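PDB 5KHL: hemin ABC transporter, periplasmic hemin-binding protein HutB, which probably binds hemin in the periplasm of Vibrio cholerae and hands it to an ABC transporter for heme uptake. Local coordinates for residues V57-L69 against L76-Q90. Sequence-based numbering, arbitrary orientation.
Sequences VGYHRRLAAEGLL and LIGSDEMGPDTALQQ. With SO4 (sulfate ion), chain B.
In the lobe built on the parallel sheet of this periplasmic binding protein, the loop 57-64 and helix 65-69 pack on the loop that follows strand 75-78 and on the start of helix 85-93. Two backbone hydrogen bonds join the loops. Gly83 N donates to His60 O (2.8 Å). Gly83 O accepts from Leu63 N (2.8 Å). Pro84, which follows a cis peptide bond, lays its CD against Leu63 O.

The Glu81 chain is extended beyond CG. His60 CG sits between its backbone N and carbonyl carbon (chi1 61°), which swings the ring toward this carboxylate. The ring NE2 then makes a weak hydrogen bond to Glu81 OE2 (3.4 Å). The imidazole ring and the carboxylate are 20° apart in plane. Arg61 runs alongside Glu81 and forms a salt bridge with it, though the modelled place of NH1 is uncertain. His60 NE2 sits over one face of the Arg61 guanidinium.

Inside, Leu63 CD1 meets Leu76 CD2 tip to tip (3.7 Å) and also touches Leu88 CD2. The axes of segments 65-69 and 85-90 come within 9.5 Å and cross at 35°. Ala65 CB touches Ala87 CB there (3.8 Å) and lies against the amide of Gln90. A sulfate, probably from the crystallisation liquor, accepts from Glu66 N and Gly67 N at the start of helix 65-69.

Gly83 is thus gripped through both its N and its O, and the backbone carries the join over a buried apolar core. The Glu81 pairing at the exposed edge is weak to His60 and uncertain to Arg61.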
ATOM      1  N   VAL A  57      12.317  12.199  -7.012  1.00 51.26           N
ATOM      2  CA  VAL A  57      12.307  13.306  -6.104  1.00 49.46           C
ATOM      3  C   VAL A  57      12.789  12.713  -4.790  1.00 49.14           C
ATOM      4  O   VAL A  57      12.990  13.399  -3.792  1.00 47.82           O
ATOM      5  CB  VAL A  57      10.883  13.944  -6.121  1.00 45.05           C
ATOM      6  CG1 VAL A  57      10.305  14.185  -4.746  1.00 48.51           C
ATOM      7  CG2 VAL A  57      10.852  15.187  -7.020  1.00 32.46           C
ATOM      8  N   GLY A  58      13.067  11.416  -4.860  1.00 37.88           N
ATOM      9  CA  GLY A  58      13.662  10.708  -3.757  1.00 42.96           C
ATOM     10  C   GLY A  58      12.581  10.205  -2.817  1.00 44.24           C
ATOM     11  O   GLY A  58      11.479   9.858  -3.232  1.00 41.41           O
ATOM     12  N   TYR A  59      12.919  10.166  -1.541  1.00 40.15           N
ATOM     13  CA  TYR A  59      12.047   9.632  -0.510  1.00 46.84           C
ATOM     14  C   TYR A  59      11.297  10.778   0.151  1.00 41.51           C
ATOM     15  O   TYR A  59      11.907  11.773   0.545  1.00 38.69           O
ATOM     16  CB  TYR A  59      12.862   8.837   0.513  1.00 46.03           C
ATOM     17  CG  TYR A  59      13.402   7.541  -0.055  1.00 57.62           C
ATOM     18  CD1 TYR A  59      13.059   6.316   0.505  1.00 67.63           C
ATOM     19  CD2 TYR A  59      14.244   7.539  -1.161  1.00 56.73           C
ATOM     20  CE1 TYR A  59      13.550   5.131  -0.016  1.00 62.89           C
ATOM     21  CE2 TYR A  59      14.728   6.369  -1.686  1.00 55.56           C
ATOM     22  CZ  TYR A  59      14.381   5.166  -1.112  1.00 61.34           C
ATOM     23  OH  TYR A  59      14.869   3.993  -1.640  1.00 63.00           O
ATOM     24  N   HIS A  60       9.975  10.635   0.264  1.00 35.96           N
ATOM     25  CA  HIS A  60       9.126  11.754   0.672  1.00 36.35           C
ATOM     26  C   HIS A  60       9.440  12.217   2.092  1.00 39.88           C
ATOM     27  O   HIS A  60       9.041  13.310   2.492  1.00 47.91           O
ATOM     28  CB  HIS A  60       7.644  11.393   0.541  1.00 44.32           C
ATOM     29  CG  HIS A  60       7.219  10.235   1.387  1.00 51.13           C
ATOM     30  ND1 HIS A  60       7.167   8.943   0.903  1.00 53.94           N
ATOM     31  CD2 HIS A  60       6.820  10.165   2.677  1.00 52.28           C
ATOM     32  CE1 HIS A  60       6.758   8.134   1.860  1.00 42.91           C
ATOM     33  NE2 HIS A  60       6.542   8.852   2.953  1.00 43.61           N
ATOM     34  N   ARG A  61      10.172  11.394   2.842  1.00 45.43           N
ATOM     35  CA  ARG A  61      10.636  11.779   4.171  1.00 55.30           C
ATOM     36  C   ARG A  61      11.899  12.642   4.104  1.00 56.93           C
ATOM     37  O   ARG A  61      12.365  13.152   5.112  1.00 60.61           O
ATOM     38  CB  ARG A  61      10.915  10.542   5.019  1.00 57.17           C
ATOM     39  CG  ARG A  61       9.726   9.991   5.745  1.00 65.04           C
ATOM     40  CD  ARG A  61      10.096   8.687   6.428  1.00 74.27           C
ATOM     41  NE  ARG A  61       9.542   7.533   5.720  1.00 81.34           N
ATOM     42  CZ  ARG A  61       8.334   7.027   5.949  1.00 80.87           C
ATOM     43  NH1 ARG A  61       7.561   7.571   6.878  1.00 80.30           N
ATOM     44  NH2 ARG A  61       7.903   5.974   5.264  1.00 77.91           N
ATOM     45  N   ARG A  62      12.452  12.784   2.908  1.00 44.08           N
ATOM     46  CA  ARG A  62      13.690  13.527   2.713  1.00 45.89           C
ATOM     47  C   ARG A  62      13.638  14.253   1.379  1.00 49.99           C
ATOM     48  O   ARG A  62      14.435  14.004   0.463  1.00 43.17           O
ATOM     49  CB  ARG A  62      14.901  12.592   2.798  1.00 47.54           C
ATOM     50  CG  ARG A  62      15.324  12.343   4.228  1.00 60.61           C
ATOM     51  CD  ARG A  62      15.906  10.979   4.458  1.00 71.50           C
ATOM     52  NE  ARG A  62      15.997  10.716   5.891  1.00 81.73           N
ATOM     53  CZ  ARG A  62      16.855   9.868   6.449  1.00 87.01           C
ATOM     54  NH1 ARG A  62      17.713   9.198   5.694  1.00 87.67           N
ATOM     55  NH2 ARG A  62      16.855   9.691   7.764  1.00 89.85           N
ATOM     56  N   LEU A  63      12.661  15.146   1.284  1.00 41.74           N
ATOM     57  CA  LEU A  63      12.507  15.989   0.128  1.00 40.34           C
ATOM     58  C   LEU A  63      13.540  17.095   0.184  1.00 43.29           C
ATOM     59  O   LEU A  63      13.880  17.577   1.265  1.00 46.76           O
ATOM     60  CB  LEU A  63      11.099  16.563   0.071  1.00 43.23           C
ATOM     61  CG  LEU A  63       9.956  15.550  -0.089  1.00 40.16           C
ATOM     62  CD1 LEU A  63       8.639  16.274  -0.045  1.00 37.47           C
ATOM     63  CD2 LEU A  63      10.108  14.811  -1.383  1.00 34.11           C
ATOM     64  N   ALA A  64      14.046  17.471  -0.988  1.00 45.33           N
ATOM     65  CA  ALA A  64      15.005  18.567  -1.135  1.00 55.26           C
ATOM     66  C   ALA A  64      14.269  19.826  -1.593  1.00 46.43           C
ATOM     67  O   ALA A  64      13.651  19.849  -2.655  1.00 44.51           O
ATOM     68  CB  ALA A  64      16.113  18.192  -2.120  1.00 44.34           C
ATOM     69  N   ALA A  65      14.322  20.869  -0.782  1.00 54.81           N
ATOM     70  CA  ALA A  65      13.555  22.072  -1.082  1.00 67.49           C
ATOM     71  C   ALA A  65      13.982  22.677  -2.426  1.00 61.23           C
ATOM     72  O   ALA A  65      13.148  22.872  -3.316  1.00 63.47           O
ATOM     73  CB  ALA A  65      13.698  23.090   0.049  1.00 74.46           C
ATOM     74  N   GLU A  66      15.281  22.925  -2.587  1.00 59.80           N
ATOM     75  CA  GLU A  66      15.789  23.510  -3.824  1.00 60.26           C
ATOM     76  C   GLU A  66      15.576  22.575  -5.008  1.00 57.07           C
ATOM     77  O   GLU A  66      15.230  23.027  -6.095  1.00 61.08           O
ATOM     78  CB  GLU A  66      17.272  23.872  -3.693  1.00 62.64           C
ATOM     79  CG  GLU A  66      17.519  24.988  -2.715  1.00 73.73           C
ATOM     80  CD  GLU A  66      16.836  26.277  -3.134  1.00 88.26           C
ATOM     81  OE1 GLU A  66      16.331  26.997  -2.242  1.00 91.09           O
ATOM     82  OE2 GLU A  66      16.811  26.570  -4.355  1.00 90.50           O
ATOM     83  N   GLY A  67      15.770  21.278  -4.796  1.00 48.88           N
ATOM     84  CA  GLY A  67      15.600  20.313  -5.867  1.00 45.74           C
ATOM     85  C   GLY A  67      14.188  20.346  -6.418  1.00 47.58           C
ATOM     86  O   GLY A  67      13.961  20.225  -7.621  1.00 52.99           O
ATOM     87  N   LEU A  68      13.224  20.509  -5.523  1.00 56.40           N
ATOM     88  CA  LEU A  68      11.823  20.593  -5.917  1.00 54.53           C
ATOM     89  C   LEU A  68      11.527  21.918  -6.610  1.00 60.14           C
ATOM     90  O   LEU A  68      10.766  21.971  -7.578  1.00 53.11           O
ATOM     91  CB  LEU A  68      10.928  20.424  -4.697  1.00 46.43           C
ATOM     92  CG  LEU A  68      10.935  18.966  -4.251  1.00 53.66           C
ATOM     93  CD1 LEU A  68      10.233  18.782  -2.919  1.00 47.92           C
ATOM     94  CD2 LEU A  68      10.271  18.129  -5.320  1.00 50.61           C
ATOM     95  N   LEU A  69      12.147  22.981  -6.107  1.00 49.82           N
ATOM     96  CA  LEU A  69      11.885  24.320  -6.605  1.00 53.68           C
ATOM     97  C   LEU A  69      12.296  24.483  -8.061  1.00 53.62           C
ATOM     98  O   LEU A  69      11.664  25.235  -8.799  1.00 56.78           O
ATOM     99  CB  LEU A  69      12.598  25.358  -5.734  1.00 60.11           C
ATOM    100  CG  LEU A  69      11.798  25.830  -4.521  1.00 62.41           C
ATOM    101  CD1 LEU A  69      12.703  26.485  -3.484  1.00 62.76           C
ATOM    102  CD2 LEU A  69      10.715  26.788  -4.981  1.00 63.07           C
ATOM    103  N   LEU A  76       2.653  20.170  -4.300  1.00 45.54           N
ATOM    104  CA  LEU A  76       3.341  19.020  -3.755  1.00 41.77           C
ATOM    105  C   LEU A  76       2.296  18.270  -2.983  1.00 44.67           C
ATOM    106  O   LEU A  76       1.749  18.790  -2.006  1.00 48.17           O
ATOM    107  CB  LEU A  76       4.505  19.399  -2.848  1.00 42.81           C
ATOM    108  CG  LEU A  76       5.012  18.258  -1.966  1.00 40.30           C
ATOM    109  CD1 LEU A  76       5.641  17.141  -2.802  1.00 41.38           C
ATOM    110  CD2 LEU A  76       5.995  18.756  -0.942  1.00 45.28           C
ATOM    111  N   ILE A  77       2.002  17.057  -3.436  1.00 43.24           N
ATOM    112  CA  ILE A  77       0.960  16.258  -2.839  1.00 41.79           C
ATOM    113  C   ILE A  77       1.554  14.999  -2.227  1.00 39.02           C
ATOM    114  O   ILE A  77       2.239  14.229  -2.896  1.00 35.63           O
ATOM    115  CB  ILE A  77      -0.125  15.874  -3.880  1.00 43.29           C
ATOM    116  CG1 ILE A  77      -0.687  17.116  -4.561  1.00 44.70           C
ATOM    117  CG2 ILE A  77      -1.265  15.108  -3.227  1.00 41.84           C
ATOM    118  CD1 ILE A  77      -1.520  16.793  -5.799  1.00 45.49           C
ATOM    119  N   GLY A  78       1.257  14.763  -0.959  1.00 39.09           N
ATOM    120  CA  GLY A  78       1.658  13.513  -0.351  1.00 37.29           C
ATOM    121  C   GLY A  78       1.007  13.293   0.992  1.00 42.79           C
ATOM    122  O   GLY A  78       0.067  14.006   1.364  1.00 41.44           O
ATOM    123  N   SER A  79       1.501  12.296   1.720  1.00 37.96           N
ATOM    124  CA  SER A  79       0.957  11.968   3.030  1.00 45.07           C
ATOM    125  C   SER A  79       1.512  12.913   4.078  1.00 51.51           C
ATOM    126  O   SER A  79       2.341  13.757   3.784  1.00 56.64           O
ATOM    127  CB  SER A  79       1.275  10.531   3.418  1.00 37.30           C
ATOM    128  OG  SER A  79       2.634  10.406   3.784  1.00 42.29           O
ATOM    129  N   ASP A  80       1.057  12.755   5.313  1.00 43.90           N
ATOM    130  CA  ASP A  80       1.494  13.619   6.397  1.00 56.48           C
ATOM    131  C   ASP A  80       2.922  13.300   6.799  1.00 49.37           C
ATOM    132  O   ASP A  80       3.450  13.878   7.733  1.00 57.35           O
ATOM    133  CB  ASP A  80       0.568  13.480   7.608  1.00 53.85           C
ATOM    134  CG  ASP A  80       0.614  12.090   8.212  1.00 63.10           C
ATOM    135  OD1 ASP A  80       1.101  11.152   7.539  1.00 60.57           O
ATOM    136  OD2 ASP A  80       0.157  11.930   9.358  1.00 71.34           O
ATOM    137  N   GLU A  81       3.526  12.353   6.096  1.00 56.41           N
ATOM    138  CA  GLU A  81       4.918  11.992   6.315  1.00 57.26           C
ATOM    139  C   GLU A  81       5.894  12.786   5.425  1.00 51.14           C
ATOM    140  O   GLU A  81       7.111  12.687   5.600  1.00 48.47           O
ATOM    141  CB  GLU A  81       5.114  10.499   6.073  1.00 53.26           C
ATOM    142  CG  GLU A  81       4.550   9.632   7.155  1.00 71.89           C
ATOM    143  CD  GLU A  81       4.733   8.162   6.847  1.00 88.58           C
ATOM    144  OE1 GLU A  81       4.782   7.362   7.807  1.00103.25           O
ATOM    145  OE2 GLU A  81       4.845   7.805   5.650  1.00 86.71           O
ATOM    146  N   MET A  82       5.366  13.531   4.455  1.00 45.14           N
ATOM    147  CA  MET A  82       6.206  14.365   3.618  1.00 48.92           C
ATOM    148  C   MET A  82       7.027  15.227   4.539  1.00 56.17           C
ATOM    149  O   MET A  82       6.515  15.713   5.546  1.00 60.19           O
ATOM    150  CB  MET A  82       5.399  15.255   2.679  1.00 51.37           C
ATOM    151  CG  MET A  82       4.783  14.576   1.505  1.00 39.80           C
ATOM    152  SD  MET A  82       4.152  15.867   0.444  1.00 51.58           S
ATOM    153  CE  MET A  82       2.865  16.613   1.474  1.00 43.70           C
ATOM    154  N   GLY A  83       8.297  15.400   4.205  1.00 55.94           N
ATOM    155  CA  GLY A  83       9.185  16.185   5.030  1.00 53.83           C
ATOM    156  C   GLY A  83      10.543  16.228   4.368  1.00 57.86           C
ATOM    157  O   GLY A  83      10.703  15.723   3.255  1.00 54.51           O
ATOM    158  N   PRO A  84      11.530  16.829   5.051  1.00 58.92           N
ATOM    159  CA  PRO A  84      11.352  17.432   6.376  1.00 65.46           C
ATOM    160  C   PRO A  84      10.509  18.712   6.351  1.00 66.55           C
ATOM    161  O   PRO A  84      10.259  19.284   5.280  1.00 57.37           O
ATOM    162  CB  PRO A  84      12.785  17.728   6.814  1.00 61.86           C
ATOM    163  CG  PRO A  84      13.492  17.976   5.560  1.00 58.85           C
ATOM    164  CD  PRO A  84      12.909  16.999   4.569  1.00 60.41           C
ATOM    165  N   ASP A  85      10.049  19.131   7.525  1.00 64.16           N
ATOM    166  CA  ASP A  85       9.123  20.242   7.590  1.00 70.46           C
ATOM    167  C   ASP A  85       9.779  21.526   7.114  1.00 74.46           C
ATOM    168  O   ASP A  85       9.128  22.374   6.512  1.00 75.65           O
ATOM    169  CB  ASP A  85       8.576  20.401   9.001  1.00 79.08           C
ATOM    170  CG  ASP A  85       7.099  20.089   9.069  1.00 81.48           C
ATOM    171  OD1 ASP A  85       6.745  18.890   9.090  1.00 78.54           O
ATOM    172  OD2 ASP A  85       6.287  21.038   9.075  1.00 88.05           O
ATOM    173  N   THR A  86      11.077  21.646   7.354  1.00 85.71           N
ATOM    174  CA  THR A  86      11.813  22.826   6.925  1.00 91.24           C
ATOM    175  C   THR A  86      11.817  23.005   5.398  1.00 94.39           C
ATOM    176  O   THR A  86      11.950  24.122   4.903  1.00 99.64           O
ATOM    177  CB  THR A  86      13.258  22.794   7.442  1.00 91.00           C
ATOM    178  OG1 THR A  86      13.909  24.025   7.103  1.00 99.90           O
ATOM    179  CG2 THR A  86      14.019  21.614   6.851  1.00 79.84           C
ATOM    180  N   ALA A  87      11.662  21.915   4.654  1.00 80.57           N
ATOM    181  CA  ALA A  87      11.607  22.004   3.199  1.00 72.98           C
ATOM    182  C   ALA A  87      10.193  22.348   2.781  1.00 63.55           C
ATOM    183  O   ALA A  87       9.971  23.111   1.836  1.00 59.66           O
ATOM    184  CB  ALA A  87      12.052  20.707   2.554  1.00 52.37           C
ATOM    185  N   LEU A  88       9.230  21.788   3.504  1.00 60.75           N
ATOM    186  CA  LEU A  88       7.843  22.075   3.217  1.00 56.02           C
ATOM    187  C   LEU A  88       7.525  23.556   3.409  1.00 66.95           C
ATOM    188  O   LEU A  88       6.727  24.109   2.661  1.00 69.60           O
ATOM    189  CB  LEU A  88       6.935  21.207   4.085  1.00 70.56           C
ATOM    190  CG  LEU A  88       7.191  19.702   3.931  1.00 64.61           C
ATOM    191  CD1 LEU A  88       6.207  18.917   4.774  1.00 50.39           C
ATOM    192  CD2 LEU A  88       7.144  19.271   2.465  1.00 45.78           C
ATOM    193  N   GLN A  89       8.145  24.208   4.392  1.00 78.16           N
ATOM    194  CA  GLN A  89       7.906  25.647   4.578  1.00 87.15           C
ATOM    195  C   GLN A  89       8.485  26.443   3.413  1.00 80.65           C
ATOM    196  O   GLN A  89       7.840  27.358   2.908  1.00 81.47           O
ATOM    197  CB  GLN A  89       8.486  26.173   5.907  1.00 98.77           C
ATOM    198  CG  GLN A  89       9.586  25.324   6.514  1.00107.40           C
ATOM    199  CD  GLN A  89      10.466  26.062   7.529  1.00119.33           C
ATOM    200  OE1 GLN A  89      11.131  27.052   7.196  1.00125.99           O
ATOM    201  NE2 GLN A  89      10.495  25.560   8.766  1.00126.66           N
ATOM    202  N   GLN A  90       9.692  26.082   2.988  1.00 68.77           N
ATOM    203  CA  GLN A  90      10.343  26.724   1.845  1.00 76.07           C
ATOM    204  C   GLN A  90       9.503  26.648   0.564  1.00 67.94           C
ATOM    205  O   GLN A  90       9.556  27.535  -0.286  1.00 71.66           O
ATOM    206  CB  GLN A  90      11.719  26.094   1.604  1.00 78.91           C
ATOM    207  CG  GLN A  90      12.686  26.250   2.766  1.00 84.50           C
ATOM    208  CD  GLN A  90      14.102  25.808   2.426  1.00 85.75           C
ATOM    209  OE1 GLN A  90      14.664  26.199   1.394  1.00 87.96           O
ATOM    210  NE2 GLN A  90      14.686  24.986   3.297  1.00 80.32           N
TER
HETATM  211  S   SO4 B 400      18.356  21.469  -1.184  1.00 64.81           S
HETATM  212  O1  SO4 B 400      17.435  22.468  -0.654  1.00 63.40           O
HETATM  213  O2  SO4 B 400      18.367  20.296  -0.322  1.00 64.88           O
HETATM  214  O3  SO4 B 400      17.942  21.040  -2.517  1.00 68.15           O
HETATM  215  O4  SO4 B 400      19.695  22.055  -1.233  1.00 68.06           O